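PDB 3KRE: phosphoribosylaminoimidazole-succinocarboxamide synthase from Ehrlichia chaffeensis str. Arkansas, which catalyses the ATP-dependent joining of L-aspartate to 5-amino-1-(5-phospho-D-ribosyl)imidazole-4-carboxylate, giving SAICAR in de novo purine biosynthesis. Local coordinates for residues E44-F49 / Q97-V102; S76-K81 / D216-D221. All blocks are in the same frame, centred on the assembly; numbering follows the deposited sequence. Where two conformers were deposited one is given.

Interaction 1. Residues E44-F49 / Q97-V102; sequences EVIQHF and QREQLV. With EDO (1,2-ethanediol), chain K.
Two antiparallel strands of the large sheet of SAICAR synthetase, 44-49 and 99-107, pair from Val45 opposite Val102 to His48 opposite Glu99, and the strands illustrate how one hydrogen-bonding pattern can carry two unlike faces. Val45 and Gln47 form the hydrogen-bonded pairs with Val102 and Gln100; just past the last bridge, Phe49 N still donates to Arg98 O (2.8 Å).

On the face of Ile46 and His48 the contact is polar at one end. With CG turned anti to the backbone N (chi1 173°), the His48 ring stands beside Glu99, and its ND1 donates to Glu99 OE2 at 2.7 Å, close to the ring plane but on the anti side of a carboxylate turned 73° from the ring. The other carboxylate oxygen is held by Asn96, so both oxygens of Glu99 are engaged, which should restrict rotation of the group. Ile46 CG2 packs against Glu99 CD (3.5 Å). Arg98 CB lies over a face of the imidazole, a CH-pi contact at 4.2 Å from the ring centroid, while its extended chain carries NH1 to Phe49 O (3.0 Å) and to a salt bridge with Asp51.

The opposite face is buried. Val45 CG2 meets Val102 CG2 at 3.6 Å, and the side chains of Gln47 and Gln100 run side by side, their amide planes 69° apart, with a water within hydrogen-bonding distance of both OE1 atoms. Gln100 NE2 binds Asn72 OD1, and Gln47 NE2 probably binds Asp216 O. Ethanediol, probably from the crystallisation liquor, marks the far edge of the imidazole: its O1 and His48 NE2 are hydrogen-bonded at 2.9 Å.

Interaction 2. Residues S76-K81 / D216-D221; sequences SFLMKK and DEISPD
Leu78 and Ile218 point their CB atoms at each other, and their side chains meet at an angle between helix 67-84 and the loop that joins strand 213-214 to strand 223-227. The touching branches are methyls: in the conformer of Ile218 described here, Leu78 CD1 lies 3.5 Å from Ile218 CG2. Ile218 divides its branches between two partners. CG2, anti to the backbone N, takes the leucine, while CG1 extends to CD1 and approaches Met79 CE at 4.0 Å. Met79 starts off to one side of the loop, but a bend at chi2 (-83°) swings its terminal methyl across to the isoleucine, where it also lies 3.8 Å from Asp216 O.

Leu183 and Leu186 of helix 166-189 extend this packing, Leu183 against Ile218 and Leu186 against Leu78. The loop itself is tied by polar groups: Asp221 N donates to Ser219 OG, an ST turn, and Ser219 OG in turn donates to Glu217 OE1, spanning Ile218. No hydrogen bond links the two segments, so their direct attachment rests on dispersion and the exclusion of water, with the polar restraints acting within the loop or through neighbours such as Ser75, whose OG bonds to Ile218 N.

In the fold
As a worked example of a sheet and a helix joined through one loop, the two contacts lie with their centres about 12 Å apart and touch directly. The probable hydrogen bond from Gln47 NE2 of interaction 1 to Asp216 O of interaction 2 measures 2.9 Å. Phe49 CE1 packs on Glu217 OE1 (3.6 Å), and Gln100 NE2 lies 3.6 Å from Ser76 N. Residues 216-221 thus meet strand 44-49 as well as helix 67-84. Lys34 lies at the junction, with salt bridges to Asp216 and Glu217, and touches Gln47 and Phe49; Asp216 also pairs with Lys198. Ethanediol binds at interaction 1, where Asp51 N is a further partner.

Interaction 1. Residues E44-F49 / Q97-V102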
loop_
_atom_site.group_PDB
_atom_site.type_symbol
_atom_site.label_atom_id
_atom_site.label_comp_id
_atom_site.label_asym_id
_atom_site.label_seq_id
_atom_site.Cartn_x
_atom_site.Cartn_y
_atom_site.Cartn_z
ATOM N N GLU A 44 5.200 -19.066 7.346
ATOM C CA GLU A 44 5.974 -17.921 6.895
ATOM C C GLU A 44 6.187 -17.992 5.390
ATOM O O GLU A 44 6.517 -19.070 4.849
ATOM C CB GLU A 44 7.316 -17.908 7.615
ATOM C CG GLU A 44 7.213 -17.633 9.077
ATOM C CD GLU A 44 8.563 -17.728 9.792
ATOM O OE1 GLU A 44 9.592 -18.193 9.207
ATOM O OE2 GLU A 44 8.540 -17.362 10.969
ATOM N N VAL A 45 6.049 -16.862 4.720
ATOM C CA VAL A 45 6.267 -16.775 3.286
ATOM C C VAL A 45 7.203 -15.623 2.951
ATOM O O VAL A 45 7.463 -14.751 3.802
ATOM C CB VAL A 45 4.932 -16.676 2.521
ATOM C CG1 VAL A 45 4.193 -18.006 2.653
ATOM C CG2 VAL A 45 4.067 -15.462 2.963
ATOM N N ILE A 46 7.753 -15.653 1.735
ATOM C CA ILE A 46 8.661 -14.595 1.289
ATOM C C ILE A 46 7.908 -13.701 0.340
ATOM O O ILE A 46 7.313 -14.178 -0.637
ATOM C CB ILE A 46 9.931 -15.156 0.595
ATOM C CG1 ILE A 46 10.793 -15.900 1.595
ATOM C CG2 ILE A 46 10.740 -14.020 -0.146
ATOM C CD1 ILE A 46 11.840 -16.725 0.957
ATOM N N GLN A 47 7.896 -12.402 0.635
ATOM C CA GLN A 47 7.333 -11.422 -0.266
ATOM C C GLN A 47 8.484 -10.880 -1.097
ATOM O O GLN A 47 9.414 -10.293 -0.546
ATOM C CB GLN A 47 6.640 -10.318 0.539
ATOM C CG GLN A 47 5.894 -9.289 -0.270
ATOM C CD GLN A 47 5.315 -8.170 0.592
ATOM O OE1 GLN A 47 6.033 -7.462 1.288
ATOM N NE2 GLN A 47 4.025 -8.018 0.547
ATOM N N HIS A 48 8.419 -11.138 -2.412
ATOM C CA HIS A 48 9.490 -10.827 -3.347
ATOM C C HIS A 48 8.985 -9.724 -4.276
ATOM O O HIS A 48 7.929 -9.867 -4.941
ATOM C CB HIS A 48 9.911 -12.075 -4.123
ATOM C CG HIS A 48 10.893 -11.806 -5.224
ATOM N ND1 HIS A 48 12.219 -12.187 -5.142
ATOM C CD2 HIS A 48 10.743 -11.218 -6.436
ATOM C CE1 HIS A 48 12.846 -11.828 -6.251
ATOM N NE2 HIS A 48 11.978 -11.229 -7.050
ATOM N N PHE A 49 9.715 -8.604 -4.280
ATOM C CA PHE A 49 9.347 -7.435 -5.094
ATOM C C PHE A 49 9.958 -7.512 -6.482
ATOM O O PHE A 49 11.181 -7.549 -6.602
ATOM C CB PHE A 49 9.760 -6.140 -4.375
ATOM C CG PHE A 49 8.945 -5.859 -3.135
ATOM C CD1 PHE A 49 7.957 -4.847 -3.128
ATOM C CD2 PHE A 49 9.127 -6.609 -1.996
ATOM C CE1 PHE A 49 7.219 -4.608 -1.950
ATOM C CE2 PHE A 49 8.373 -6.365 -0.846
ATOM C CZ PHE A 49 7.439 -5.373 -0.845
ATOM N N GLN A 97 17.785 -7.668 -0.863
ATOM C CA GLN A 97 17.397 -6.490 -1.641
ATOM C C GLN A 97 15.947 -6.516 -2.132
ATOM O O GLN A 97 15.331 -5.506 -2.252
ATOM C CB GLN A 97 18.315 -6.335 -2.853
ATOM C CG GLN A 97 19.722 -5.848 -2.529
ATOM C CD GLN A 97 20.520 -5.630 -3.795
ATOM O OE1 GLN A 97 20.893 -6.583 -4.479
ATOM N NE2 GLN A 97 20.756 -4.377 -4.133
ATOM N N ARG A 98 15.417 -7.697 -2.423
ATOM C CA ARG A 98 14.094 -7.818 -3.039
ATOM C C ARG A 98 13.050 -8.461 -2.153
ATOM O O ARG A 98 11.876 -8.484 -2.519
ATOM C CB ARG A 98 14.206 -8.661 -4.299
ATOM C CG ARG A 98 14.779 -7.876 -5.431
ATOM C CD ARG A 98 14.624 -8.579 -6.725
ATOM N NE ARG A 98 15.289 -7.763 -7.714
ATOM C CZ ARG A 98 14.750 -6.704 -8.311
ATOM N NH1 ARG A 98 13.496 -6.360 -8.087
ATOM N NH2 ARG A 98 15.484 -6.005 -9.157
ATOM N N GLU A 99 13.475 -8.994 -1.004
ATOM C CA GLU A 99 12.619 -9.922 -0.263
ATOM C C GLU A 99 12.515 -9.598 1.194
ATOM O O GLU A 99 13.463 -9.140 1.821
ATOM C CB GLU A 99 13.115 -11.362 -0.418
ATOM C CG GLU A 99 13.060 -11.819 -1.861
ATOM C CD GLU A 99 13.529 -13.222 -2.104
ATOM O OE1 GLU A 99 14.288 -13.782 -1.283
ATOM O OE2 GLU A 99 13.149 -13.760 -3.165
ATOM N N GLN A 100 11.342 -9.857 1.721
ATOM C CA GLN A 100 11.127 -9.816 3.160
ATOM C C GLN A 100 10.334 -11.044 3.551
ATOM O O GLN A 100 9.570 -11.578 2.749
ATOM C CB GLN A 100 10.453 -8.505 3.606
ATOM C CG GLN A 100 9.333 -8.029 2.821
ATOM C CD GLN A 100 8.929 -6.621 3.193
ATOM O OE1 GLN A 100 8.135 -6.433 4.099
ATOM N NE2 GLN A 100 9.429 -5.619 2.438
ATOM N N LEU A 101 10.560 -11.491 4.770
ATOM C CA LEU A 101 9.855 -12.595 5.381
ATOM C C LEU A 101 8.613 -12.028 6.046
ATOM O O LEU A 101 8.691 -11.079 6.846
ATOM C CB LEU A 101 10.721 -13.270 6.434
ATOM C CG LEU A 101 10.226 -14.634 6.942
ATOM C CD1 LEU A 101 10.228 -15.677 5.783
ATOM C CD2 LEU A 101 11.065 -15.121 8.124
ATOM N N VAL A 102 7.472 -12.627 5.739
ATOM C CA VAL A 102 6.211 -12.183 6.300
ATOM C C VAL A 102 5.340 -13.370 6.727
ATOM O O VAL A 102 5.516 -14.532 6.261
ATOM C CB VAL A 102 5.412 -11.317 5.297
ATOM C CG1 VAL A 102 6.204 -10.087 4.829
ATOM C CG2 VAL A 102 4.988 -12.182 4.086
HETATM C C1 EDO K . 12.912 -9.257 -10.229
HETATM O O1 EDO K . 11.977 -10.229 -9.758
HETATM C C2 EDO K . 12.644 -8.856 -11.690
HETATM O O2 EDO K . 11.431 -8.081 -11.921
HETATM O O HOH W 1 5.885 -5.149 3.105
#

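Interaction 2. Residues S76-K81 / D216-D221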
loop_
_atom_site.group_PDB
_atom_site.type_symbol
_atom_site.label_atom_id
_atom_site.label_comp_id
_atom_site.label_asym_id
_atom_site.label_seq_id
_atom_site.Cartn_x
_atom_site.Cartn_y
_atom_site.Cartn_z
ATOM N N SER A 76 9.368 -2.370 4.067
ATOM C CA SER A 76 9.900 -2.910 5.306
ATOM C C SER A 76 10.132 -1.781 6.326
ATOM O O SER A 76 9.770 -1.935 7.488
ATOM C CB SER A 76 11.175 -3.719 5.042
ATOM O OG SER A 76 12.170 -2.944 4.401
ATOM N N PHE A 77 10.702 -0.652 5.871
ATOM C CA PHE A 77 10.938 0.490 6.724
ATOM C C PHE A 77 9.654 1.016 7.338
ATOM O O PHE A 77 9.585 1.245 8.549
ATOM C CB PHE A 77 11.669 1.609 5.942
ATOM C CG PHE A 77 11.968 2.819 6.753
ATOM C CD1 PHE A 77 13.125 2.889 7.533
ATOM C CD2 PHE A 77 11.091 3.887 6.757
ATOM C CE1 PHE A 77 13.400 4.010 8.272
ATOM C CE2 PHE A 77 11.342 4.985 7.504
ATOM C CZ PHE A 77 12.497 5.061 8.263
ATOM N N LEU A 78 8.663 1.287 6.491
ATOM C CA LEU A 78 7.372 1.821 6.946
ATOM C C LEU A 78 6.556 0.815 7.785
ATOM O O LEU A 78 5.915 1.204 8.786
ATOM C CB LEU A 78 6.553 2.323 5.746
ATOM C CG LEU A 78 7.161 3.563 5.028
ATOM C CD1 LEU A 78 6.340 3.922 3.787
ATOM C CD2 LEU A 78 7.408 4.858 5.938
ATOM N N MET A 79 6.623 -0.466 7.439
ATOM C CA MET A 79 5.987 -1.487 8.281
ATOM C C MET A 79 6.548 -1.406 9.718
ATOM O O MET A 79 5.800 -1.375 10.691
ATOM C CB MET A 79 6.215 -2.910 7.715
ATOM C CG MET A 79 5.435 -3.270 6.422
ATOM S SD MET A 79 3.758 -3.806 6.784
ATOM C CE MET A 79 3.022 -3.849 5.143
ATOM N N LYS A 80 7.871 -1.354 9.844
ATOM C CA LYS A 80 8.502 -1.258 11.130
ATOM C C LYS A 80 8.141 0.026 11.876
ATOM O O LYS A 80 7.931 -0.027 13.077
ATOM C CB LYS A 80 10.019 -1.414 10.988
ATOM C CG LYS A 80 10.797 -1.223 12.250
ATOM C CD LYS A 80 10.416 -2.266 13.338
ATOM C CE LYS A 80 11.508 -2.398 14.380
ATOM N NZ LYS A 80 11.687 -1.107 15.121
ATOM N N LYS A 81 8.061 1.164 11.178
ATOM C CA LYS A 81 7.559 2.388 11.800
ATOM C C LYS A 81 6.149 2.238 12.348
ATOM O O LYS A 81 5.835 2.739 13.426
ATOM C CB LYS A 81 7.625 3.530 10.806
ATOM C CG LYS A 81 9.038 4.024 10.491
ATOM C CD LYS A 81 9.733 4.474 11.742
ATOM C CE LYS A 81 11.072 5.092 11.467
ATOM N NZ LYS A 81 11.432 6.021 12.585
ATOM N N ASP A 216 0.249 -6.746 2.254
ATOM C CA ASP A 216 0.701 -6.132 0.997
ATOM C C ASP A 216 1.924 -5.243 1.224
ATOM O O ASP A 216 2.857 -5.698 1.876
ATOM C CB ASP A 216 -0.429 -5.397 0.289
ATOM C CG ASP A 216 -0.112 -5.149 -1.180
ATOM O OD1 ASP A 216 0.154 -6.126 -1.873
ATOM O OD2 ASP A 216 -0.017 -3.986 -1.615
ATOM N N GLU A 217 1.952 -4.017 0.696
ATOM C CA GLU A 217 3.121 -3.171 0.838
ATOM C C GLU A 217 2.706 -1.747 1.089
ATOM O O GLU A 217 1.567 -1.342 0.776
ATOM C CB GLU A 217 3.974 -3.229 -0.423
ATOM C CG GLU A 217 3.266 -2.676 -1.650
ATOM C CD GLU A 217 4.095 -2.830 -2.911
ATOM O OE1 GLU A 217 5.016 -2.016 -3.151
ATOM O OE2 GLU A 217 3.839 -3.786 -3.647
ATOM N N ILE A 218 3.639 -0.982 1.630
ATOM C CA ILE A 218 3.471 0.448 1.761
ATOM C C ILE A 218 4.651 1.052 1.042
ATOM O O ILE A 218 5.765 1.050 1.541
ATOM C CB ILE A 218 3.464 0.903 3.221
ATOM C CG1 ILE A 218 2.405 0.111 4.018
ATOM C CG2 ILE A 218 3.233 2.438 3.296
ATOM C CD1 ILE A 218 2.720 0.159 5.505
ATOM N N SER A 219 4.395 1.578 -0.148
ATOM C CA SER A 219 5.487 2.042 -0.984
ATOM C C SER A 219 4.979 3.098 -1.962
ATOM O O SER A 219 3.776 3.381 -1.989
ATOM C CB SER A 219 6.052 0.848 -1.764
ATOM O OG SER A 219 5.163 0.479 -2.816
ATOM N N PRO A 220 5.878 3.622 -2.817
ATOM C CA PRO A 220 5.410 4.520 -3.875
ATOM C C PRO A 220 4.506 3.845 -4.922
ATOM O O PRO A 220 3.890 4.529 -5.707
ATOM C CB PRO A 220 6.707 5.095 -4.449
ATOM C CG PRO A 220 7.734 4.873 -3.385
ATOM C CD PRO A 220 7.352 3.629 -2.711
ATOM N N ASP A 221 4.376 2.506 -4.905
ATOM C CA ASP A 221 3.365 1.846 -5.732
ATOM C C ASP A 221 1.958 1.968 -5.124
ATOM O O ASP A 221 0.963 1.752 -5.830
ATOM C CB ASP A 221 3.673 0.357 -5.907
ATOM C CG ASP A 221 4.558 0.077 -7.081
ATOM O OD1 ASP A 221 5.221 1.002 -7.615
ATOM O OD2 ASP A 221 4.525 -1.090 -7.519
#